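Local coordinates for protein glycosyltransferase (Streptomyces viridochromogenes, PDB 2IV3) that binds the nucleotide UDP and probably works as a GT-B-type glycosyltransferase, passing a sugar from a nucleotide-activated donor to an acceptor, at residues 169-174 and 201-206; 191-196 and 212-217; 233-238 and 266-271. All blocks are in the same frame, centred on the assembly; numbering follows the deposited sequence.

Contact 1: residues 169-174 and 201-206; sequences GRVSPH and EYFDEI. With UDP (uridine-5'-diphosphate), chain E.
With CG anti to the backbone N (chi1 173°), Y202 swings its ring off helix 201-206 and under P173, while V171, its CG1 likewise anti to N (chi1 -175°), turns that methyl to the same helix. P173 sets its CG over one face of the phenol, 4.0 Å from the centroid of the Y202 ring and 7° off the normal, a CH-pi contact. On the opposite face, offset toward the rim, sits I206 CD1, and the backbone of V171 comes in at the edge, its O 3.3 Å from Y202 CD2. V171 CG1 meets I206 CD1 at 3.7 Å and reaches the edge of the F203 ring. At the far end of the ring Y202 OH donates to a water at 2.6 Å, which donates to P173 O at 3.0 Å. A second bond links Y202 OH to L178 N, near the start of helix 177-187. S172 turns away, its OG bonded to E199. Packed on both faces, and with a water and L178 N as partners for its buried hydroxyl, the phenol is fixed in rotation beside the loop that leads to the UDP-binding K175.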
loop_
_atom_site.group_PDB
_atom_site.type_symbol
_atom_site.label_atom_id
_atom_site.label_comp_id
_atom_site.label_asym_id
_atom_site.label_seq_id
_atom_site.Cartn_x
_atom_site.Cartn_y
_atom_site.Cartn_z
ATOM N N GLY A 169 -5.113 14.040 7.963
ATOM C CA GLY A 169 -4.463 12.834 7.425
ATOM C C GLY A 169 -4.256 12.933 5.928
ATOM O O GLY A 169 -4.413 14.030 5.334
ATOM N N ARG A 170 -3.888 11.812 5.296
ATOM C CA ARG A 170 -3.887 11.805 3.826
ATOM C C ARG A 170 -5.307 11.866 3.253
ATOM O O ARG A 170 -6.198 11.094 3.647
ATOM C CB ARG A 170 -3.060 10.695 3.194
ATOM C CG ARG A 170 -1.718 11.161 2.674
ATOM C CD ARG A 170 -1.252 10.390 1.406
ATOM N NE ARG A 170 -0.514 9.150 1.699
ATOM C CZ ARG A 170 -0.984 8.123 2.434
ATOM N NH1 ARG A 170 -2.211 8.180 2.971
ATOM N NH2 ARG A 170 -0.216 7.047 2.647
ATOM N N VAL A 171 -5.511 12.851 2.381
ATOM C CA VAL A 171 -6.774 13.024 1.703
ATOM C C VAL A 171 -6.909 11.906 0.655
ATOM O O VAL A 171 -6.797 12.104 -0.569
ATOM C CB VAL A 171 -6.918 14.427 1.071
ATOM C CG1 VAL A 171 -8.332 14.606 0.469
ATOM C CG2 VAL A 171 -6.589 15.534 2.077
ATOM N N SER A 172 -7.167 10.721 1.174
ATOM C CA SER A 172 -7.308 9.534 0.376
ATOM C C SER A 172 -8.669 8.940 0.712
ATOM O O SER A 172 -9.220 9.246 1.780
ATOM C CB SER A 172 -6.198 8.558 0.752
ATOM O OG SER A 172 -4.978 9.184 0.460
ATOM N N PRO A 173 -9.207 8.091 -0.188
ATOM C CA PRO A 173 -10.526 7.515 -0.005
ATOM C C PRO A 173 -10.700 6.656 1.247
ATOM O O PRO A 173 -11.732 6.766 1.909
ATOM C CB PRO A 173 -10.712 6.674 -1.279
ATOM C CG PRO A 173 -9.826 7.330 -2.281
ATOM C CD PRO A 173 -8.620 7.643 -1.461
ATOM N N HIS A 174 -9.717 5.828 1.574
ATOM C CA HIS A 174 -9.866 4.925 2.696
ATOM C C HIS A 174 -9.774 5.650 4.038
ATOM O O HIS A 174 -10.011 5.022 5.072
ATOM C CB HIS A 174 -8.829 3.795 2.651
ATOM C CG HIS A 174 -7.419 4.282 2.745
ATOM N ND1 HIS A 174 -6.709 4.721 1.648
ATOM C CD2 HIS A 174 -6.590 4.421 3.806
ATOM C CE1 HIS A 174 -5.502 5.096 2.023
ATOM N NE2 HIS A 174 -5.411 4.942 3.328
ATOM N N GLU A 201 -8.280 13.723 -8.304
ATOM C CA GLU A 201 -9.684 13.550 -8.710
ATOM C C GLU A 201 -10.604 13.351 -7.513
ATOM O O GLU A 201 -11.749 13.807 -7.519
ATOM C CB GLU A 201 -9.870 12.405 -9.715
ATOM C CG GLU A 201 -8.974 12.446 -10.931
ATOM C CD GLU A 201 -7.633 11.733 -10.724
ATOM O OE1 GLU A 201 -7.266 11.406 -9.565
ATOM O OE2 GLU A 201 -6.947 11.488 -11.747
ATOM N N TYR A 202 -10.092 12.669 -6.498
ATOM C CA TYR A 202 -10.816 12.478 -5.260
ATOM C C TYR A 202 -10.938 13.778 -4.501
ATOM O O TYR A 202 -11.993 14.131 -4.001
ATOM C CB TYR A 202 -10.086 11.452 -4.401
ATOM C CG TYR A 202 -10.639 11.278 -3.019
ATOM C CD1 TYR A 202 -11.960 10.888 -2.817
ATOM C CD2 TYR A 202 -9.802 11.434 -1.882
ATOM C CE1 TYR A 202 -12.444 10.688 -1.511
ATOM C CE2 TYR A 202 -10.274 11.267 -0.615
ATOM C CZ TYR A 202 -11.593 10.889 -0.424
ATOM O OH TYR A 202 -12.054 10.701 0.854
ATOM N N PHE A 203 -9.826 14.472 -4.395
ATOM C CA PHE A 203 -9.797 15.769 -3.798
ATOM C C PHE A 203 -10.722 16.693 -4.621
ATOM O O PHE A 203 -11.603 17.300 -4.056
ATOM C CB PHE A 203 -8.333 16.223 -3.721
ATOM C CG PHE A 203 -8.158 17.653 -3.376
ATOM C CD1 PHE A 203 -7.947 18.031 -2.047
ATOM C CD2 PHE A 203 -8.197 18.632 -4.381
ATOM C CE1 PHE A 203 -7.793 19.369 -1.704
ATOM C CE2 PHE A 203 -8.031 19.964 -4.063
ATOM C CZ PHE A 203 -7.831 20.338 -2.709
ATOM N N ASP A 204 -10.581 16.753 -5.943
ATOM C CA ASP A 204 -11.564 17.478 -6.778
ATOM C C ASP A 204 -13.003 17.014 -6.538
ATOM O O ASP A 204 -13.936 17.805 -6.673
ATOM C CB ASP A 204 -11.264 17.352 -8.270
ATOM C CG ASP A 204 -10.017 18.098 -8.685
ATOM O OD1 ASP A 204 -9.132 18.294 -7.811
ATOM O OD2 ASP A 204 -9.916 18.477 -9.892
ATOM N N GLU A 205 -13.175 15.740 -6.162
ATOM C CA GLU A 205 -14.526 15.220 -5.916
ATOM C C GLU A 205 -15.152 15.863 -4.658
ATOM O O GLU A 205 -16.290 16.377 -4.732
ATOM C CB GLU A 205 -14.572 13.688 -5.888
ATOM C CG GLU A 205 -15.983 13.142 -6.045
ATOM C CD GLU A 205 -16.169 11.670 -5.640
ATOM O OE1 GLU A 205 -15.275 11.042 -5.016
ATOM O OE2 GLU A 205 -17.266 11.145 -5.941
ATOM N N ILE A 206 -14.398 15.854 -3.548
ATOM C CA ILE A 206 -14.682 16.611 -2.322
ATOM C C ILE A 206 -15.028 18.079 -2.580
ATOM O O ILE A 206 -16.133 18.515 -2.265
ATOM C CB ILE A 206 -13.477 16.570 -1.319
ATOM C CG1 ILE A 206 -13.310 15.184 -0.687
ATOM C CG2 ILE A 206 -13.668 17.570 -0.173
ATOM C CD1 ILE A 206 -11.900 14.881 -0.292
HETATM N N1 UDP E . -0.476 14.546 10.026
HETATM C C2 UDP E . 0.273 15.733 10.111
HETATM N N3 UDP E . -0.026 16.758 9.280
HETATM C C4 UDP E . -1.015 16.655 8.388
HETATM C C5 UDP E . -1.769 15.505 8.280
HETATM C C6 UDP E . -1.462 14.439 9.129
HETATM O O2 UDP E . 1.203 15.830 10.948
HETATM O O4 UDP E . -1.286 17.595 7.661
HETATM C "C1'" UDP E . -0.152 13.407 10.911
HETATM C "C2'" UDP E . -1.164 13.081 12.013
HETATM O "O2'" UDP E . -1.068 13.849 13.204
HETATM C "C3'" UDP E . -0.803 11.652 12.357
HETATM C "C4'" UDP E . -0.460 11.090 10.981
HETATM O "O4'" UDP E . -0.180 12.221 10.117
HETATM O "O3'" UDP E . 0.318 11.656 13.245
HETATM C "C5'" UDP E . -1.692 10.404 10.433
HETATM O "O5'" UDP E . -1.563 9.047 10.766
HETATM P PA UDP E . -2.848 8.086 10.916
HETATM O O1A UDP E . -2.456 6.720 11.561
HETATM O O2A UDP E . -4.033 8.719 11.661
HETATM O O3A UDP E . -3.301 7.818 9.402
HETATM P PB UDP E . -2.369 6.978 8.375
HETATM O O1B UDP E . -2.862 5.514 8.276
HETATM O O2B UDP E . -0.818 7.019 8.929
HETATM O O3B UDP E . -2.382 7.688 7.022
HETATM O O HOH W 1 -13.690 8.740 0.900
#

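Contact 2: residues 191-196 and 212-217; sequences LVLAGP and STVEPI. With UDP (uridine-5'-diphosphate), chain E.
V192 CG1 and A194 CB both rest against I217 CD1, each at 3.7 Å, and form an apolar patch where the two strands end nearest the nucleotide. I217 gets there because its CG1 sits between the backbone N and the carbonyl carbon (chi1 64°), which sends the extended chain back over strand 191-194; L228 and R224 of helix 222-231 also touch it. The other face of the sheet carries L191, L193, V214 and P216. There L193 and V214 lie side by side, pointing the same way, with L193 CD1 4.2 Å from V214 CG2; the same methyl also touches P216 CB at 4.0 Å. L191 and V214 on this face pack under helix 177-187, against A184 and A181. This is one beta-alpha-beta unit of the Rossmann-like C-terminal domain of a GT-B fold: strand 191-194, helix 200-209 and strand 214-218, the last at the border of the parallel sheet within this chain. The strand axes diverge by 23°. Four backbone bonds join them in parallel register. L191 N gives to T213 O at 2.7 Å, and L191 O takes E215 N. Farther along, L193 N gives to E215 O at 2.8 Å, and L193 O accepts I217 N in a longer bond of 3.2 Å. P216 has no N-H to give, but its N points away from strand 191-194, so the ladder continues past it. The E215 side chain, partly exposed, lies on the V192 face and touches R190. Past A194 the chain leaves the strand through G195, whose backbone angles call for glycine; its CA comes within 3.3 Å of O4 on the uracil ring of UDP.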
loop_
_atom_site.group_PDB
_atom_site.type_symbol
_atom_site.label_atom_id
_atom_site.label_comp_id
_atom_site.label_asym_id
_atom_site.label_seq_id
_atom_site.Cartn_x
_atom_site.Cartn_y
_atom_site.Cartn_z
ATOM N N LEU A 191 -15.178 22.198 7.432
ATOM C CA LEU A 191 -14.191 21.130 7.591
ATOM C C LEU A 191 -12.812 21.633 7.239
ATOM O O LEU A 191 -12.481 21.792 6.056
ATOM C CB LEU A 191 -14.523 19.879 6.763
ATOM C CG LEU A 191 -13.521 18.758 7.080
ATOM C CD1 LEU A 191 -13.544 18.281 8.577
ATOM C CD2 LEU A 191 -13.611 17.554 6.126
ATOM N N VAL A 192 -12.017 21.913 8.266
ATOM C CA VAL A 192 -10.614 22.194 8.035
ATOM C C VAL A 192 -9.965 20.888 7.609
ATOM O O VAL A 192 -9.949 19.918 8.358
ATOM C CB VAL A 192 -9.908 22.820 9.243
ATOM C CG1 VAL A 192 -8.396 22.822 9.027
ATOM C CG2 VAL A 192 -10.384 24.223 9.428
ATOM N N LEU A 193 -9.471 20.879 6.380
ATOM C CA LEU A 193 -9.024 19.684 5.681
ATOM C C LEU A 193 -7.515 19.711 5.676
ATOM O O LEU A 193 -6.890 20.167 4.734
ATOM C CB LEU A 193 -9.558 19.733 4.238
ATOM C CG LEU A 193 -9.744 18.450 3.411
ATOM C CD1 LEU A 193 -9.852 18.829 1.941
ATOM C CD2 LEU A 193 -8.620 17.450 3.598
ATOM N N ALA A 194 -6.911 19.255 6.757
ATOM C CA ALA A 194 -5.465 19.382 6.862
ATOM C C ALA A 194 -4.779 18.100 6.412
ATOM O O ALA A 194 -5.139 17.027 6.839
ATOM C CB ALA A 194 -5.074 19.779 8.279
ATOM N N GLY A 195 -3.816 18.201 5.507
ATOM C CA GLY A 195 -3.162 16.974 5.014
ATOM C C GLY A 195 -2.733 16.982 3.559
ATOM O O GLY A 195 -3.188 17.835 2.770
ATOM N N PRO A 196 -1.835 16.037 3.203
ATOM C CA PRO A 196 -1.440 15.782 1.808
ATOM C C PRO A 196 -2.653 15.400 0.958
ATOM O O PRO A 196 -3.413 14.476 1.315
ATOM C CB PRO A 196 -0.487 14.591 1.908
ATOM C CG PRO A 196 -0.041 14.545 3.306
ATOM C CD PRO A 196 -1.129 15.154 4.148
ATOM N N SER A 212 -18.327 24.724 -0.220
ATOM C CA SER A 212 -18.513 25.728 0.822
ATOM C C SER A 212 -18.361 25.140 2.229
ATOM O O SER A 212 -18.459 25.864 3.210
ATOM C CB SER A 212 -19.836 26.499 0.653
ATOM O OG SER A 212 -20.953 25.627 0.564
ATOM N N THR A 213 -18.100 23.839 2.330
ATOM C CA THR A 213 -17.871 23.214 3.624
ATOM C C THR A 213 -16.381 23.083 3.944
ATOM O O THR A 213 -15.958 23.248 5.100
ATOM C CB THR A 213 -18.592 21.831 3.733
ATOM O OG1 THR A 213 -20.011 22.019 3.842
ATOM C CG2 THR A 213 -18.124 21.022 4.939
ATOM N N VAL A 214 -15.569 22.774 2.941
ATOM C CA VAL A 214 -14.205 22.400 3.267
ATOM C C VAL A 214 -13.255 23.552 3.031
ATOM O O VAL A 214 -13.422 24.326 2.082
ATOM C CB VAL A 214 -13.754 21.080 2.567
ATOM C CG1 VAL A 214 -14.938 20.131 2.398
ATOM C CG2 VAL A 214 -13.072 21.361 1.235
ATOM N N GLU A 215 -12.299 23.686 3.942
ATOM C CA GLU A 215 -11.159 24.577 3.770
ATOM C C GLU A 215 -9.937 23.690 3.709
ATOM O O GLU A 215 -9.514 23.133 4.735
ATOM C CB GLU A 215 -11.061 25.588 4.916
ATOM C CG GLU A 215 -12.250 26.535 4.904
ATOM C CD GLU A 215 -12.514 27.240 6.238
ATOM O OE1 GLU A 215 -11.528 27.643 6.916
ATOM O OE2 GLU A 215 -13.718 27.411 6.585
ATOM N N PRO A 216 -9.392 23.513 2.496
ATOM C CA PRO A 216 -8.175 22.715 2.350
ATOM C C PRO A 216 -6.948 23.565 2.688
ATOM O O PRO A 216 -6.782 24.679 2.168
ATOM C CB PRO A 216 -8.194 22.273 0.870
ATOM C CG PRO A 216 -9.290 23.110 0.182
ATOM C CD PRO A 216 -9.859 24.068 1.210
ATOM N N ILE A 217 -6.111 23.065 3.585
ATOM C CA ILE A 217 -4.927 23.816 3.974
ATOM C C ILE A 217 -3.596 23.126 3.546
ATOM O O ILE A 217 -2.520 23.729 3.554
ATOM C CB ILE A 217 -4.994 24.232 5.467
ATOM C CG1 ILE A 217 -4.980 23.024 6.411
ATOM C CG2 ILE A 217 -6.254 24.998 5.752
ATOM C CD1 ILE A 217 -4.948 23.459 7.839
HETATM N N1 UDP E . -0.476 14.546 10.026
HETATM C C2 UDP E . 0.273 15.733 10.111
HETATM N N3 UDP E . -0.026 16.758 9.280
HETATM C C4 UDP E . -1.015 16.655 8.388
HETATM C C5 UDP E . -1.769 15.505 8.280
HETATM C C6 UDP E . -1.462 14.439 9.129
HETATM O O2 UDP E . 1.203 15.830 10.948
HETATM O O4 UDP E . -1.286 17.595 7.661
HETATM C "C1'" UDP E . -0.152 13.407 10.911
HETATM C "C2'" UDP E . -1.164 13.081 12.013
HETATM O "O2'" UDP E . -1.068 13.849 13.204
HETATM C "C3'" UDP E . -0.803 11.652 12.357
HETATM C "C4'" UDP E . -0.460 11.090 10.981
HETATM O "O4'" UDP E . -0.180 12.221 10.117
HETATM O "O3'" UDP E . 0.318 11.656 13.245
HETATM C "C5'" UDP E . -1.692 10.404 10.433
HETATM O "O5'" UDP E . -1.563 9.047 10.766
HETATM P PA UDP E . -2.848 8.086 10.916
HETATM O O1A UDP E . -2.456 6.720 11.561
HETATM O O2A UDP E . -4.033 8.719 11.661
HETATM O O3A UDP E . -3.301 7.818 9.402
HETATM P PB UDP E . -2.369 6.978 8.375
HETATM O O1B UDP E . -2.862 5.514 8.276
HETATM O O2B UDP E . -0.818 7.019 8.929
HETATM O O3B UDP E . -2.382 7.688 7.022
#

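Contact 3: residues 233-238 and 266-271; sequences HAVLAM and TPVVGT
Strand 234-237, helix 256-263 and strand 268-270 form a beta-alpha-beta unit whose helix supplies T256, V257 and E260 to the UDP site. The strands run parallel, 23° apart, joined by four backbone bonds. V235 N gives to P267 O at 3.0 Å and V235 O takes V269 N at 2.8 Å, bent at the hydrogen (135°). V269 O then accepts A237 N, and A237 O accepts T271 N at 3.2 Å. L236 and V269 lie side by side, pointing the same way, with L236 CD2 3.5 Å from V269 CB; helix 177-187 packs on both through F183. The other face belongs to V235, V268 and A237, where A237 CB meets V268 CG1 at 3.9 Å and helix 256-263 covers the valines through A261. The T266 and V235 side chains cross at about a right angle, their CG2 methyls 3.7 Å apart; T266 CG2 is anti to the backbone N, leaving OG1 beside it (chi1 -59°), bonded to L229 O and K161 NZ. T271 OG1 is held by S239 O and N273 N. Adjacent parallel strands with helices on both faces and a nucleotide near their C-terminal ends mark the Rossmann-like domain of GT-B glycosyltransferases.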
loop_
_atom_site.group_PDB
_atom_site.type_symbol
_atom_site.label_atom_id
_atom_site.label_comp_id
_atom_site.label_asym_id
_atom_site.label_seq_id
_atom_site.Cartn_x
_atom_site.Cartn_y
_atom_site.Cartn_z
ATOM N N HIS A 233 -13.308 21.904 16.989
ATOM C CA HIS A 233 -14.465 21.523 17.778
ATOM C C HIS A 233 -14.536 20.001 17.948
ATOM O O HIS A 233 -14.752 19.492 19.048
ATOM C CB HIS A 233 -15.744 22.093 17.195
ATOM C CG HIS A 233 -16.940 21.881 18.066
ATOM N ND1 HIS A 233 -17.171 22.617 19.209
ATOM C CD2 HIS A 233 -17.968 21.006 17.968
ATOM C CE1 HIS A 233 -18.296 22.209 19.774
ATOM N NE2 HIS A 233 -18.802 21.236 19.036
ATOM N N ALA A 234 -14.347 19.270 16.851
ATOM C CA ALA A 234 -14.037 17.823 16.929
ATOM C C ALA A 234 -13.040 17.431 15.825
ATOM O O ALA A 234 -12.809 18.202 14.872
ATOM C CB ALA A 234 -15.299 16.967 16.849
ATOM N N VAL A 235 -12.423 16.267 15.999
ATOM C CA VAL A 235 -11.613 15.657 14.972
ATOM C C VAL A 235 -12.391 14.550 14.264
ATOM O O VAL A 235 -13.116 13.774 14.897
ATOM C CB VAL A 235 -10.301 15.094 15.538
ATOM C CG1 VAL A 235 -9.638 14.100 14.565
ATOM C CG2 VAL A 235 -9.359 16.233 15.874
ATOM N N LEU A 236 -12.221 14.497 12.944
ATOM C CA LEU A 236 -12.932 13.534 12.118
ATOM C C LEU A 236 -12.045 12.402 11.610
ATOM O O LEU A 236 -11.150 12.621 10.782
ATOM C CB LEU A 236 -13.679 14.245 10.985
ATOM C CG LEU A 236 -14.749 15.250 11.460
ATOM C CD1 LEU A 236 -15.685 15.767 10.314
ATOM C CD2 LEU A 236 -15.549 14.683 12.596
ATOM N N ALA A 237 -12.310 11.198 12.132
ATOM C CA ALA A 237 -11.557 9.977 11.825
ATOM C C ALA A 237 -12.442 8.971 11.082
ATOM O O ALA A 237 -12.832 7.938 11.646
ATOM C CB ALA A 237 -11.059 9.370 13.125
ATOM N N MET A 238 -12.748 9.275 9.816
ATOM C CA MET A 238 -13.795 8.574 9.046
ATOM C C MET A 238 -13.318 7.546 8.047
ATOM O O MET A 238 -13.779 7.571 6.885
ATOM C CB MET A 238 -14.657 9.576 8.279
ATOM C CG MET A 238 -14.913 10.855 9.027
ATOM S SD MET A 238 -16.525 10.728 9.743
ATOM C CE MET A 238 -16.229 9.508 10.987
ATOM N N THR A 266 -9.510 17.580 22.378
ATOM C CA THR A 266 -10.457 17.540 21.289
ATOM C C THR A 266 -11.066 16.142 21.171
ATOM O O THR A 266 -10.335 15.165 21.096
ATOM C CB THR A 266 -9.850 18.113 19.935
ATOM O OG1 THR A 266 -9.421 19.480 20.117
ATOM C CG2 THR A 266 -10.856 18.032 18.771
ATOM N N PRO A 267 -12.423 16.067 21.203
ATOM C CA PRO A 267 -13.255 14.854 21.053
ATOM C C PRO A 267 -13.283 14.374 19.600
ATOM O O PRO A 267 -13.118 15.165 18.683
ATOM C CB PRO A 267 -14.663 15.345 21.451
ATOM C CG PRO A 267 -14.667 16.789 21.089
ATOM C CD PRO A 267 -13.265 17.277 21.390
ATOM N N VAL A 268 -13.532 13.088 19.381
ATOM C CA VAL A 268 -13.434 12.565 18.033
ATOM C C VAL A 268 -14.751 12.000 17.524
ATOM O O VAL A 268 -15.374 11.172 18.176
ATOM C CB VAL A 268 -12.310 11.469 17.966
ATOM C CG1 VAL A 268 -12.131 10.945 16.517
ATOM C CG2 VAL A 268 -10.988 11.963 18.548
ATOM N N VAL A 269 -15.164 12.435 16.334
ATOM C CA VAL A 269 -16.175 11.699 15.542
ATOM C C VAL A 269 -15.531 10.809 14.467
ATOM O O VAL A 269 -14.910 11.336 13.553
ATOM C CB VAL A 269 -17.219 12.606 14.878
ATOM C CG1 VAL A 269 -18.173 11.786 14.018
ATOM C CG2 VAL A 269 -17.996 13.347 15.920
ATOM N N GLY A 270 -15.715 9.482 14.595
ATOM C CA GLY A 270 -15.144 8.479 13.684
ATOM C C GLY A 270 -16.115 7.408 13.170
ATOM O O GLY A 270 -17.312 7.406 13.482
ATOM N N THR A 271 -15.614 6.509 12.335
ATOM C CA THR A 271 -16.385 5.327 11.893
ATOM C C THR A 271 -16.041 4.169 12.817
ATOM O O THR A 271 -15.350 4.381 13.795
ATOM C CB THR A 271 -16.023 4.906 10.459
ATOM O OG1 THR A 271 -14.630 4.567 10.423
ATOM C CG2 THR A 271 -16.336 6.036 9.459
#

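How the contacts relate
All three contacts belong to one domain, built on the parallel sheet in which strand 165-168 stands between strands 191-194 and 234-237. Contacts 1 and 2 have centres about 11 Å apart and interlock along the chain, since helix 200-209 of contact 1 connects the two strands of contact 2. They also touch: V171 N lies 2.9 Å from P196 O and G169 N lies 3.2 Å from A194 O, both probable hydrogen bonds, and both contacts reach UDP. Contact 3, about 14 Å from contact 2 between centres, meets it through L191 CD1 and L236 CD1, 3.7 Å apart. It does not touch contact 1, and its A237 side chain stays about 7 Å from UDP.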